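Local atomic coordinates of uncharacterized protein (Sulfolobus solfataricus P2, PDB entry 2QS7), a protein that is of unknown function but, as a member of the DsrE/DsrF-like family, is probably an oxidoreductase. Residues Y84-W87 / H88-V91. Numbering follows the deposited sequence. Where two conformers were deposited one is given.
Sequences YPMW and HQLV
Met86, a selenomethionine here, and Gln89 pair at the start of helix 87-97, where Met86 holds the N-cap position. The Gln89 side chain closes back over this first turn: CB lies 3.4 Å from Met86 O, and CG and CD pass across the base of the Met86 side chain, near its CB. At the tip, OE1 takes the Met86 N-H at 3.1 Å, the donor standing 40° out of the amide plane. With CG beside its own backbone N (chi1 -64°), glutamine suits the place because its extended chain carries OE1 back to Met86 N. The capping bond resembles one half of a capping box, but Met86, lacking a side-chain acceptor, cannot return it; instead its carbonyl O starts the helical pattern, accepting a nearly straight bond from Leu90 N and a weak, strongly bent bond from Gln89 N. Pro85, which has no N-H to offer, suits the extended approach before the cap, and its CG packs 3.7 Å from Leu90 CD2.

On another side of the turn His88 fits between two neighbours. Its CB sits over the centre of the six-membered ring of Trp87, 3.9 Å from the centroid, while the imidazole presents an edge to the five-membered ring with planes at 84°. Met86 CB lies over one imidazole face, toward its rim, in a CH-pi contact. The broad indole suits its buried place against Ile19 and Leu22 of helix 19-34 and Phe43 at the sheet, whereas Tyr84 extends the contact to Phe111 of the second subunit. Tyr84 CE2 itself meets the helix at Leu90 CD1, 4.1 Å away.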
loop_
_atom_site.group_PDB
_atom_site.type_symbol
_atom_site.label_atom_id
_atom_site.label_comp_id
_atom_site.label_asym_id
_atom_site.label_seq_id
_atom_site.Cartn_x
_atom_site.Cartn_y
_atom_site.Cartn_z
ATOM N N TYR A 84 -5.017 24.474 -3.982
ATOM C CA TYR A 84 -5.436 23.133 -4.279
ATOM C C TYR A 84 -6.411 22.698 -3.171
ATOM O O TYR A 84 -6.122 22.901 -2.000
ATOM C CB TYR A 84 -4.211 22.222 -4.393
ATOM C CG TYR A 84 -4.476 21.078 -5.326
ATOM C CD1 TYR A 84 -4.313 21.237 -6.705
ATOM C CD2 TYR A 84 -4.947 19.856 -4.853
ATOM C CE1 TYR A 84 -4.590 20.192 -7.592
ATOM C CE2 TYR A 84 -5.228 18.805 -5.724
ATOM C CZ TYR A 84 -5.046 18.980 -7.088
ATOM O OH TYR A 84 -5.320 17.943 -7.941
ATOM N N PRO A 85 -7.588 22.143 -3.535
ATOM C CA PRO A 85 -8.550 21.716 -2.498
ATOM C C PRO A 85 -8.006 20.673 -1.535
ATOM O O PRO A 85 -7.084 19.932 -1.898
ATOM C CB PRO A 85 -9.708 21.088 -3.293
ATOM C CG PRO A 85 -9.501 21.458 -4.715
ATOM C CD PRO A 85 -8.088 21.925 -4.907
HETATM N N MSE A 86 -8.560 20.625 -0.320
HETATM C CA MSE A 86 -8.177 19.627 0.681
HETATM C C MSE A 86 -8.705 18.271 0.211
HETATM O O MSE A 86 -9.693 18.199 -0.541
HETATM C CB MSE A 86 -8.764 19.991 2.065
HETATM C CG MSE A 86 -8.395 21.423 2.534
HETATM SE SE MSE A 86 -9.155 22.052 4.282
HETATM C CE MSE A 86 -7.903 21.291 5.539
ATOM N N TRP A 87 -8.064 17.204 0.662
ATOM C CA TRP A 87 -8.447 15.878 0.251
ATOM C C TRP A 87 -9.929 15.566 0.427
ATOM O O TRP A 87 -10.549 14.939 -0.453
ATOM C CB TRP A 87 -7.583 14.849 0.979
ATOM C CG TRP A 87 -7.924 14.668 2.405
ATOM C CD1 TRP A 87 -7.400 15.321 3.467
ATOM C CD2 TRP A 87 -8.881 13.750 2.922
ATOM N NE1 TRP A 87 -7.965 14.861 4.625
ATOM C CE2 TRP A 87 -8.881 13.895 4.317
ATOM C CE3 TRP A 87 -9.715 12.794 2.339
ATOM C CZ2 TRP A 87 -9.696 13.137 5.149
ATOM C CZ3 TRP A 87 -10.543 12.042 3.170
ATOM C CH2 TRP A 87 -10.527 12.231 4.566
ATOM N N HIS A 88 -10.497 15.961 1.554
ATOM C CA HIS A 88 -11.901 15.658 1.817
ATOM C C HIS A 88 -12.847 16.459 0.941
ATOM O O HIS A 88 -13.940 15.999 0.670
ATOM C CB HIS A 88 -12.271 15.813 3.287
ATOM C CG HIS A 88 -11.920 17.137 3.859
ATOM N ND1 HIS A 88 -12.735 18.242 3.735
ATOM C CD2 HIS A 88 -10.841 17.536 4.578
ATOM C CE1 HIS A 88 -12.165 19.270 4.344
ATOM N NE2 HIS A 88 -11.014 18.869 4.863
ATOM N N GLN A 89 -12.441 17.657 0.528
ATOM C CA GLN A 89 -13.232 18.467 -0.382
ATOM C C GLN A 89 -13.257 17.803 -1.740
ATOM O O GLN A 89 -14.276 17.788 -2.401
ATOM C CB GLN A 89 -12.654 19.869 -0.501
ATOM C CG GLN A 89 -12.714 20.631 0.819
ATOM C CD GLN A 89 -12.080 22.002 0.745
ATOM O OE1 GLN A 89 -11.160 22.255 -0.043
ATOM N NE2 GLN A 89 -12.569 22.900 1.578
ATOM N N LEU A 90 -12.131 17.226 -2.149
ATOM C CA LEU A 90 -12.072 16.488 -3.403
ATOM C C LEU A 90 -13.015 15.290 -3.354
ATOM O O LEU A 90 -13.686 14.980 -4.349
ATOM C CB LEU A 90 -10.640 16.043 -3.733
ATOM C CG LEU A 90 -9.594 17.107 -4.100
ATOM C CD1 LEU A 90 -8.214 16.469 -4.213
ATOM C CD2 LEU A 90 -9.938 17.867 -5.378
ATOM N N VAL A 91 -13.089 14.618 -2.212
ATOM C CA VAL A 91 -13.995 13.470 -2.099
ATOM C C VAL A 91 -15.471 13.929 -2.163
ATOM O O VAL A 91 -16.278 13.374 -2.949
ATOM C CB VAL A 91 -13.708 12.625 -0.856
ATOM C CG1 VAL A 91 -14.737 11.494 -0.734
ATOM C CG2 VAL A 91 -12.288 12.067 -0.967
#